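Local coordinates for signal recognition particle receptor beta subunit (Mus musculus, PDB 2FH5), which binds GTP as the beta subunit of the signal recognition particle receptor, which directs nascent secretory proteins to the endoplasmic reticulum membrane, at residues B[26-31]-B[56-61]; B[89-94]-B[138-143]; B[120-125]-B[131-136]. One frame throughout, in Å; residues are numbered along the deposited sequence.

Interaction 1 of 3, residues B[26-31]-B[56-61]; sequences RLLTGQ and LTLIDL
The C-terminal part of helix 20-29 passes strand 55-60, and the backbones come closest at Leu28 and Leu58, whose CA atoms stand 9.0 Å apart. That gap is bridged by leucine side chains alone. A single branch of Leu58 does the touching on the strand side. Leu58 CD1 meets Leu27 at two points, 4.0 Å from Leu27 CD1 and 4.1 Å from Leu27 CB, and the two side chains run nearly perpendicular. Leu28 takes the same methyl from another direction: Leu28 CD2 sits 4.2 Å from Leu58 CD1, and the two side chains lie alongside, pointing opposite ways. Leu58 CG stands beside its own backbone N (chi1 -49°), and from there CD1 reaches Leu27 and Leu28. In this P-loop GTPase fold, helix 20-29 begins within the nucleotide-binding P-loop, and strand 55-60 runs on toward the GTP-binding Gly63. The two elements meet again nearer the nucleotide, where Asp60 OD2 is hydrogen-bonded to Thr21 OG1, a residue of the magnesium site. Leu27 also packs against Tyr46 of strand 42-47 and against helix 204-213, whereas Leu28 borders an apolar side chain of the other protein chain in the assembly. Past the leucines the helix turns off at Gly30, which has positive phi. An ST turn spans this exit, with Gln31 N donating to Thr29 OG1 over 2.8 Å. The flat guanidinium of Arg26 lies against it, Gln31 C being centred 3.5 Å above the Arg26 plane, and Arg26 also makes weak hydrogen bonds to Gly30 O.

Interaction 2 of 3, residues B[89-94]-B[138-143]; sequences AAFQRE and QQLEKE
The ring of Phe91 meets helix 133-150 with its edge: Gln139 CB lies at the rim in the ring plane, 3.8 Å from Phe91 CE2, and Leu140 CG stands near that plane, 4.0 Å from Phe91 CZ. Neither residue lies over a ring face, so the phenyl group is pushed end-on against the two consecutive side chains. A chi1 of -173°, which sets CG opposite the backbone N, extends the ring from the first turn of its helix toward the neighbouring one. The amide of Gln139 is turned 84° from the ring plane. Its chain bends at chi2 (-56°), and the polar end therefore leads away from the phenylalanine, giving it only the methylene CB to touch. Leu140 approaches differently: its CB leaves the backbone beside the contact, and the branch point CG comes back to the ring tip. This is side-by-side helix packing in a P-loop NTPase fold, between helix 91-110, which follows strand 79-87, and helix 133-150, which follows strand 117-123. Farther along helix 91-110 the same apolar seam continues as Leu140 packs on Val98, Ala99 and Leu102. Glu143 OE1 and Lys96 NZ add a long, weak ion pair between the same two helices. The second flat group, the guanidinium of Arg93, is on the exposed side of helix 91-110, where Glu94 CG lies 4.0 Å above the centre of its plane. The salt bridge of Arg93 NH2 with Glu94 OE2, at 3.3 Å, rests on charge alone, because the oxygen is well out of the guanidinium plane. Before the helix, Ala90 N is hydrogen-bonded to Asp87 OD1.

Interaction 3 of 3, residues B[120-125]-B[131-136]; sequences IACNKQ and KSAKLI. With GTP (guanosine-5'-triphosphate), chain D.
Cys122 SG forms the tight part of this contact, filling the angle between strand 117-123 and the first turn of helix 133-150. The sulfur of Cys122, SG, lies 3.7 Å from both CA and CB of Ala133, and Ile136 CD1 closes in from the next turn at 3.8 Å from Cys122 SG. The opposite end is polar and looser, partly open to solvent. There the bent chain of Gln125 (chi2 -58°) brings Gln125 NE2 to Lys131 O at 3.2 Å, in a nearly straight bond (176°) lying in the amide plane. Gln125 NE2 also donates to Cys122 O at 3.3 Å, from above that carbonyl's plane, so one amide nitrogen ties the strand end to the residue just before the helix N-cap. An alanine here would probably deprive both Lys131 O and Cys122 O of this donor and let the chain ahead of the helix shift. Ser132 is the N-cap, its OG accepting from Leu135 N, while Lys131 NZ turns to Met129 O. Asn123, Lys124, Gln125 and Asp126 form the NKxD motif that recognises guanine in GTPases. Lys124 lays its aliphatic chain over one face of the base, Lys124 CG being 3.4 Å from GTP C6, and its NZ makes a salt bridge with Asp87. Asn123 ND2 is 3.2 Å from GTP N7 and is hydrogen-bonded to Ser18 O of the P-loop. Strand 117-123 runs between strands 79-87 and 184-188, and Glu188 of the latter accepts from Ala133 N as the chain turns from sheet to helix.

Interactions 2 and 3 share helix 133-150 and touch, with centres 9 Å apart: Phe91 CD2 packs 3.6 Å from Ile136 CG1, so the apolar side of one contact runs into the other. Along the chain, interaction 3 is nested within the loop that interaction 2 closes. Interaction 1 lies on the opposite side of the chain's centre from interaction 2, its centre 26 Å away, and reaches the same sheet as interaction 3, with nearest atoms about 8 Å apart. Of the three, interaction 3 alone carries pocket residues, Asn123 and Lys124, which meet the guanine. Neither of the others touches the nucleotide, the Leu27 and Phe91 side chains being about 11 Å and 13 Å from GTP.

Interaction 1 of 3, residues B[26-31]-B[56-61]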
loop_
_atom_site.group_PDB
_atom_site.type_symbol
_atom_site.label_atom_id
_atom_site.label_comp_id
_atom_site.label_asym_id
_atom_site.label_seq_id
_atom_site.Cartn_x
_atom_site.Cartn_y
_atom_site.Cartn_z
ATOM N N ARG B 26 5.102 2.897 8.882
ATOM C CA ARG B 26 6.310 3.321 9.563
ATOM C C ARG B 26 6.152 4.680 10.274
ATOM O O ARG B 26 6.716 4.885 11.348
ATOM C CB ARG B 26 7.440 3.434 8.554
ATOM C CG ARG B 26 8.766 3.159 9.136
ATOM C CD ARG B 26 9.031 1.703 8.964
ATOM N NE ARG B 26 9.677 1.114 10.126
ATOM C CZ ARG B 26 10.121 -0.136 10.157
ATOM N NH1 ARG B 26 9.988 -0.903 9.075
ATOM N NH2 ARG B 26 10.655 -0.626 11.274
ATOM N N LEU B 27 5.397 5.598 9.664
ATOM C CA LEU B 27 5.185 6.923 10.225
ATOM C C LEU B 27 4.249 6.888 11.410
ATOM O O LEU B 27 4.392 7.663 12.352
ATOM C CB LEU B 27 4.602 7.885 9.172
ATOM C CG LEU B 27 5.583 8.447 8.140
ATOM C CD1 LEU B 27 4.845 9.130 7.019
ATOM C CD2 LEU B 27 6.521 9.420 8.811
ATOM N N LEU B 28 3.286 5.983 11.352
ATOM C CA LEU B 28 2.284 5.857 12.391
ATOM C C LEU B 28 2.619 4.930 13.568
ATOM O O LEU B 28 2.059 5.090 14.644
ATOM C CB LEU B 28 0.973 5.386 11.749
ATOM C CG LEU B 28 0.284 6.330 10.768
ATOM C CD1 LEU B 28 -0.796 5.615 9.938
ATOM C CD2 LEU B 28 -0.309 7.457 11.578
ATOM N N THR B 29 3.527 3.977 13.371
ATOM C CA THR B 29 3.832 2.996 14.416
ATOM C C THR B 29 5.314 2.774 14.633
ATOM O O THR B 29 5.711 2.181 15.641
ATOM C CB THR B 29 3.271 1.588 14.067
ATOM O OG1 THR B 29 4.119 0.993 13.076
ATOM C CG2 THR B 29 1.861 1.671 13.523
ATOM N N GLY B 30 6.118 3.188 13.661
ATOM C CA GLY B 30 7.554 2.998 13.755
ATOM C C GLY B 30 7.910 1.565 13.444
ATOM O O GLY B 30 9.071 1.185 13.496
ATOM N N GLN B 31 6.915 0.756 13.093
ATOM C CA GLN B 31 7.176 -0.647 12.805
ATOM C C GLN B 31 7.015 -1.091 11.360
ATOM O O GLN B 31 6.608 -0.326 10.491
ATOM C CB GLN B 31 6.278 -1.501 13.676
ATOM C CG GLN B 31 6.598 -1.406 15.154
ATOM C CD GLN B 31 5.406 -1.746 16.004
ATOM O OE1 GLN B 31 4.756 -2.777 15.805
ATOM N NE2 GLN B 31 5.097 -0.872 16.959
ATOM N N LEU B 56 -1.745 16.034 11.499
ATOM C CA LEU B 56 -2.018 15.968 10.064
ATOM C C LEU B 56 -2.827 14.676 9.819
ATOM O O LEU B 56 -2.773 13.745 10.616
ATOM C CB LEU B 56 -0.694 15.909 9.284
ATOM C CG LEU B 56 0.237 17.133 9.301
ATOM C CD1 LEU B 56 1.616 16.769 8.761
ATOM C CD2 LEU B 56 -0.391 18.251 8.455
ATOM N N THR B 57 -3.609 14.626 8.755
ATOM C CA THR B 57 -4.330 13.399 8.448
ATOM C C THR B 57 -3.626 12.718 7.270
ATOM O O THR B 57 -3.758 13.157 6.136
ATOM C CB THR B 57 -5.785 13.655 8.043
ATOM O OG1 THR B 57 -6.522 14.071 9.189
ATOM C CG2 THR B 57 -6.421 12.381 7.486
ATOM N N LEU B 58 -2.850 11.675 7.536
ATOM C CA LEU B 58 -2.180 10.975 6.447
ATOM C C LEU B 58 -3.237 10.148 5.720
ATOM O O LEU B 58 -4.065 9.492 6.365
ATOM C CB LEU B 58 -1.087 10.051 6.984
ATOM C CG LEU B 58 -0.088 10.623 7.997
ATOM C CD1 LEU B 58 1.017 9.611 8.235
ATOM C CD2 LEU B 58 0.525 11.921 7.485
ATOM N N ILE B 59 -3.228 10.220 4.389
ATOM C CA ILE B 59 -4.144 9.460 3.540
ATOM C C ILE B 59 -3.314 8.707 2.497
ATOM O O ILE B 59 -2.652 9.318 1.649
ATOM C CB ILE B 59 -5.125 10.365 2.803
ATOM C CG1 ILE B 59 -6.012 11.107 3.801
ATOM C CG2 ILE B 59 -5.965 9.552 1.850
ATOM C CD1 ILE B 59 -7.035 12.023 3.111
ATOM N N ASP B 60 -3.336 7.380 2.584
ATOM C CA ASP B 60 -2.592 6.495 1.689
ATOM C C ASP B 60 -3.476 6.168 0.500
ATOM O O ASP B 60 -4.497 5.546 0.681
ATOM C CB ASP B 60 -2.216 5.227 2.486
ATOM C CG ASP B 60 -1.690 4.062 1.610
ATOM O OD1 ASP B 60 -0.993 4.304 0.603
ATOM O OD2 ASP B 60 -1.967 2.877 1.958
ATOM N N LEU B 61 -3.094 6.569 -0.710
ATOM C CA LEU B 61 -3.931 6.291 -1.901
ATOM C C LEU B 61 -3.410 5.156 -2.782
ATOM O O LEU B 61 -2.241 5.100 -3.106
ATOM C CB LEU B 61 -4.112 7.559 -2.764
ATOM C CG LEU B 61 -4.757 8.802 -2.105
ATOM C CD1 LEU B 61 -4.941 9.926 -3.116
ATOM C CD2 LEU B 61 -6.113 8.429 -1.516
#

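Interaction 2 of 3, residues B[89-94]-B[138-143]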
loop_
_atom_site.group_PDB
_atom_site.type_symbol
_atom_site.label_atom_id
_atom_site.label_comp_id
_atom_site.label_asym_id
_atom_site.label_seq_id
_atom_site.Cartn_x
_atom_site.Cartn_y
_atom_site.Cartn_z
ATOM N N ALA B 89 14.857 1.953 -6.495
ATOM C CA ALA B 89 15.581 0.794 -7.028
ATOM C C ALA B 89 15.036 0.347 -8.375
ATOM O O ALA B 89 15.766 -0.197 -9.183
ATOM C CB ALA B 89 15.511 -0.378 -6.028
ATOM N N ALA B 90 13.745 0.557 -8.612
ATOM C CA ALA B 90 13.142 0.152 -9.877
ATOM C C ALA B 90 12.981 1.356 -10.815
ATOM O O ALA B 90 12.449 1.230 -11.929
ATOM C CB ALA B 90 11.771 -0.497 -9.627
ATOM N N PHE B 91 13.450 2.511 -10.361
ATOM C CA PHE B 91 13.314 3.725 -11.129
ATOM C C PHE B 91 13.735 3.624 -12.601
ATOM O O PHE B 91 12.985 4.045 -13.488
ATOM C CB PHE B 91 14.063 4.855 -10.436
ATOM C CG PHE B 91 13.831 6.180 -11.063
ATOM C CD1 PHE B 91 12.579 6.775 -11.004
ATOM C CD2 PHE B 91 14.835 6.798 -11.799
ATOM C CE1 PHE B 91 12.324 7.962 -11.676
ATOM C CE2 PHE B 91 14.587 7.992 -12.476
ATOM C CZ PHE B 91 13.329 8.571 -12.414
ATOM N N GLN B 92 14.910 3.056 -12.869
ATOM C CA GLN B 92 15.398 2.933 -14.243
ATOM C C GLN B 92 14.402 2.313 -15.227
ATOM O O GLN B 92 14.269 2.790 -16.360
ATOM C CB GLN B 92 16.705 2.135 -14.287
ATOM C CG GLN B 92 17.812 2.740 -13.440
ATOM C CD GLN B 92 18.422 4.013 -14.042
ATOM O OE1 GLN B 92 17.706 4.921 -14.495
ATOM N NE2 GLN B 92 19.759 4.087 -14.027
ATOM N N ARG B 93 13.706 1.256 -14.826
ATOM C CA ARG B 93 12.763 0.656 -15.755
ATOM C C ARG B 93 11.396 1.324 -15.735
ATOM O O ARG B 93 10.682 1.330 -16.734
ATOM C CB ARG B 93 12.631 -0.854 -15.504
ATOM C CG ARG B 93 12.508 -1.281 -14.050
ATOM C CD ARG B 93 12.086 -2.755 -13.941
ATOM N NE ARG B 93 10.628 -2.923 -13.891
ATOM C CZ ARG B 93 9.942 -3.125 -12.768
ATOM N NH1 ARG B 93 10.588 -3.194 -11.608
ATOM N NH2 ARG B 93 8.617 -3.243 -12.796
ATOM N N GLU B 94 11.057 1.950 -14.616
ATOM C CA GLU B 94 9.746 2.577 -14.469
ATOM C C GLU B 94 9.637 4.066 -14.769
ATOM O O GLU B 94 8.532 4.610 -14.734
ATOM C CB GLU B 94 9.235 2.306 -13.051
ATOM C CG GLU B 94 8.994 0.822 -12.750
ATOM C CD GLU B 94 8.809 0.565 -11.273
ATOM O OE1 GLU B 94 8.830 1.539 -10.484
ATOM O OE2 GLU B 94 8.652 -0.607 -10.891
ATOM N N GLN B 138 16.822 14.711 -11.901
ATOM C CA GLN B 138 17.360 14.999 -13.220
ATOM C C GLN B 138 16.614 14.225 -14.310
ATOM O O GLN B 138 16.159 14.827 -15.284
ATOM C CB GLN B 138 18.865 14.689 -13.271
ATOM C CG GLN B 138 19.412 14.519 -14.695
ATOM C CD GLN B 138 20.929 14.316 -14.754
ATOM O OE1 GLN B 138 21.527 13.706 -13.857
ATOM N NE2 GLN B 138 21.554 14.816 -15.828
ATOM N N GLN B 139 16.470 12.909 -14.154
ATOM C CA GLN B 139 15.768 12.121 -15.164
ATOM C C GLN B 139 14.275 12.468 -15.263
ATOM O O GLN B 139 13.686 12.414 -16.343
ATOM C CB GLN B 139 15.964 10.636 -14.893
ATOM C CG GLN B 139 17.413 10.206 -15.039
ATOM C CD GLN B 139 17.981 10.552 -16.418
ATOM O OE1 GLN B 139 17.532 10.011 -17.443
ATOM N NE2 GLN B 139 18.966 11.470 -16.452
ATOM N N LEU B 140 13.652 12.839 -14.154
ATOM C CA LEU B 140 12.245 13.215 -14.236
ATOM C C LEU B 140 12.054 14.543 -14.972
ATOM O O LEU B 140 11.069 14.711 -15.697
ATOM C CB LEU B 140 11.625 13.320 -12.854
ATOM C CG LEU B 140 11.242 11.976 -12.275
ATOM C CD1 LEU B 140 10.953 12.174 -10.806
ATOM C CD2 LEU B 140 10.045 11.405 -13.060
ATOM N N GLU B 141 12.977 15.491 -14.780
ATOM C CA GLU B 141 12.866 16.777 -15.477
ATOM C C GLU B 141 13.012 16.531 -16.978
ATOM O O GLU B 141 12.200 16.992 -17.781
ATOM C CB GLU B 141 13.936 17.762 -14.982
ATOM C CG GLU B 141 13.751 18.100 -13.515
ATOM C CD GLU B 141 14.671 19.192 -13.000
ATOM O OE1 GLU B 141 15.852 19.230 -13.405
ATOM O OE2 GLU B 141 14.210 20.002 -12.166
ATOM N N LYS B 142 14.038 15.775 -17.347
ATOM C CA LYS B 142 14.268 15.464 -18.746
ATOM C C LYS B 142 13.025 14.798 -19.354
ATOM O O LYS B 142 12.637 15.092 -20.477
ATOM C CB LYS B 142 15.498 14.562 -18.862
ATOM C CG LYS B 142 15.657 13.857 -20.208
ATOM C CD LYS B 142 16.904 12.962 -20.239
ATOM C CE LYS B 142 17.024 12.225 -21.582
ATOM N NZ LYS B 142 18.226 11.334 -21.660
ATOM N N GLU B 143 12.385 13.920 -18.594
ATOM C CA GLU B 143 11.205 13.204 -19.062
ATOM C C GLU B 143 9.924 14.056 -19.108
ATOM O O GLU B 143 9.122 13.935 -20.022
ATOM C CB GLU B 143 10.987 11.985 -18.170
ATOM C CG GLU B 143 10.006 10.986 -18.724
ATOM C CD GLU B 143 10.578 10.228 -19.905
ATOM O OE1 GLU B 143 11.736 9.738 -19.794
ATOM O OE2 GLU B 143 9.862 10.125 -20.929
#

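Interaction 3 of 3, residues B[120-125]-B[131-136]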
loop_
_atom_site.group_PDB
_atom_site.type_symbol
_atom_site.label_atom_id
_atom_site.label_comp_id
_atom_site.label_asym_id
_atom_site.label_seq_id
_atom_site.Cartn_x
_atom_site.Cartn_y
_atom_site.Cartn_z
ATOM N N ILE B 120 8.736 14.728 -3.347
ATOM C CA ILE B 120 9.018 13.560 -4.150
ATOM C C ILE B 120 9.918 12.729 -3.235
ATOM O O ILE B 120 11.096 13.050 -3.077
ATOM C CB ILE B 120 9.811 13.902 -5.437
ATOM C CG1 ILE B 120 9.124 15.045 -6.201
ATOM C CG2 ILE B 120 9.968 12.623 -6.290
ATOM C CD1 ILE B 120 7.790 14.672 -6.742
ATOM N N ALA B 121 9.359 11.683 -2.621
ATOM C CA ALA B 121 10.113 10.828 -1.715
ATOM C C ALA B 121 10.694 9.646 -2.455
ATOM O O ALA B 121 9.974 8.724 -2.846
ATOM C CB ALA B 121 9.238 10.347 -0.595
ATOM N N CYS B 122 12.012 9.692 -2.634
ATOM C CA CYS B 122 12.740 8.662 -3.324
ATOM C C CYS B 122 12.999 7.557 -2.297
ATOM O O CYS B 122 13.989 7.571 -1.562
ATOM C CB CYS B 122 14.012 9.279 -3.896
ATOM S SG CYS B 122 13.632 10.639 -5.067
ATOM N N ASN B 123 12.065 6.603 -2.276
ATOM C CA ASN B 123 12.044 5.490 -1.337
ATOM C C ASN B 123 12.844 4.248 -1.747
ATOM O O ASN B 123 13.345 4.151 -2.877
ATOM C CB ASN B 123 10.568 5.167 -1.070
ATOM C CG ASN B 123 10.368 4.166 0.031
ATOM O OD1 ASN B 123 10.976 4.336 1.119
ATOM N ND2 ASN B 123 9.573 3.218 -0.199
ATOM N N LYS B 124 12.959 3.308 -0.811
ATOM C CA LYS B 124 13.707 2.064 -1.013
ATOM C C LYS B 124 15.224 2.276 -1.171
ATOM O O LYS B 124 15.904 1.502 -1.865
ATOM C CB LYS B 124 13.156 1.297 -2.222
ATOM C CG LYS B 124 11.659 0.940 -2.091
ATOM C CD LYS B 124 11.260 -0.362 -2.816
ATOM C CE LYS B 124 9.748 -0.480 -2.802
ATOM N NZ LYS B 124 9.236 -1.407 -3.847
ATOM N N GLN B 125 15.744 3.329 -0.526
ATOM C CA GLN B 125 17.174 3.655 -0.564
ATOM C C GLN B 125 18.046 2.546 0.047
ATOM O O GLN B 125 19.216 2.402 -0.324
ATOM C CB GLN B 125 17.450 4.977 0.162
ATOM C CG GLN B 125 16.988 6.229 -0.579
ATOM C CD GLN B 125 17.625 6.363 -1.956
ATOM O OE1 GLN B 125 18.835 6.232 -2.099
ATOM N NE2 GLN B 125 16.809 6.628 -2.969
ATOM N N LYS B 131 18.786 4.499 -7.155
ATOM C CA LYS B 131 19.217 5.764 -7.740
ATOM C C LYS B 131 18.997 6.863 -6.699
ATOM O O LYS B 131 18.044 6.815 -5.918
ATOM C CB LYS B 131 18.409 6.078 -8.996
ATOM C CG LYS B 131 18.482 5.009 -10.063
ATOM C CD LYS B 131 19.842 4.951 -10.731
ATOM C CE LYS B 131 20.536 3.608 -10.502
ATOM N NZ LYS B 131 19.676 2.422 -10.854
ATOM N N SER B 132 19.883 7.848 -6.684
ATOM C CA SER B 132 19.786 8.940 -5.730
ATOM C C SER B 132 18.635 9.870 -6.077
ATOM O O SER B 132 18.131 9.838 -7.203
ATOM C CB SER B 132 21.079 9.748 -5.746
ATOM O OG SER B 132 21.167 10.506 -6.947
ATOM N N ALA B 133 18.238 10.703 -5.116
ATOM C CA ALA B 133 17.167 11.671 -5.326
ATOM C C ALA B 133 17.640 12.721 -6.335
ATOM O O ALA B 133 16.846 13.292 -7.085
ATOM C CB ALA B 133 16.773 12.338 -4.017
ATOM N N LYS B 134 18.945 12.954 -6.371
ATOM C CA LYS B 134 19.497 13.924 -7.305
ATOM C C LYS B 134 19.313 13.386 -8.724
ATOM O O LYS B 134 18.791 14.082 -9.601
ATOM C CB LYS B 134 20.977 14.159 -6.977
ATOM C CG LYS B 134 21.706 15.167 -7.852
ATOM C CD LYS B 134 23.048 15.540 -7.201
ATOM C CE LYS B 134 23.938 16.375 -8.112
ATOM N NZ LYS B 134 24.407 15.612 -9.307
ATOM N N LEU B 135 19.713 12.140 -8.949
ATOM C CA LEU B 135 19.559 11.536 -10.273
ATOM C C LEU B 135 18.088 11.349 -10.687
ATOM O O LEU B 135 17.736 11.454 -11.868
ATOM C CB LEU B 135 20.271 10.191 -10.330
ATOM C CG LEU B 135 20.111 9.418 -11.649
ATOM C CD1 LEU B 135 20.616 10.221 -12.837
ATOM C CD2 LEU B 135 20.895 8.119 -11.538
ATOM N N ILE B 136 17.223 11.076 -9.720
ATOM C CA ILE B 136 15.818 10.890 -10.052
ATOM C C ILE B 136 15.223 12.230 -10.488
ATOM O O ILE B 136 14.439 12.282 -11.443
ATOM C CB ILE B 136 15.064 10.264 -8.851
ATOM C CG1 ILE B 136 15.400 8.770 -8.811
ATOM C CG2 ILE B 136 13.550 10.509 -8.947
ATOM C CD1 ILE B 136 15.033 8.107 -7.517
HETATM P PG GTP D . 0.044 -0.121 -3.845
HETATM O O1G GTP D . -0.058 -1.133 -4.881
HETATM O O2G GTP D . -0.866 -0.372 -2.687
HETATM O O3G GTP D . -0.168 1.289 -4.436
HETATM O O3B GTP D . 1.664 -0.324 -3.284
HETATM P PB GTP D . 2.343 0.475 -2.168
HETATM O O1B GTP D . 3.043 1.668 -2.733
HETATM O O2B GTP D . 1.422 0.858 -1.026
HETATM O O3A GTP D . 3.454 -0.590 -1.737
HETATM P PA GTP D . 3.738 -1.230 -0.327
HETATM O O1A GTP D . 3.828 -0.250 0.709
HETATM O O2A GTP D . 2.722 -2.298 -0.028
HETATM O "O5'" GTP D . 5.190 -1.780 -0.643
HETATM C "C5'" GTP D . 5.328 -2.773 -1.644
HETATM C "C4'" GTP D . 6.452 -3.732 -1.251
HETATM O "O4'" GTP D . 7.708 -3.031 -1.122
HETATM C "C3'" GTP D . 6.248 -4.415 0.105
HETATM O "O3'" GTP D . 6.689 -5.802 0.059
HETATM C "C2'" GTP D . 7.083 -3.583 1.036
HETATM O "O2'" GTP D . 7.426 -4.208 2.290
HETATM C "C1'" GTP D . 8.282 -3.180 0.175
HETATM N N9 GTP D . 8.871 -1.898 0.519
HETATM C C8 GTP D . 8.184 -0.699 0.738
HETATM N N7 GTP D . 9.038 0.279 1.027
HETATM C C5 GTP D . 10.329 -0.293 0.996
HETATM C C6 GTP D . 11.623 0.219 1.206
HETATM O O6 GTP D . 11.978 1.350 1.477
HETATM N N1 GTP D . 12.711 -0.688 1.091
HETATM C C2 GTP D . 12.546 -2.027 0.789
HETATM N N2 GTP D . 13.643 -2.830 0.718
HETATM N N3 GTP D . 11.294 -2.512 0.579
HETATM C C4 GTP D . 10.208 -1.650 0.688
#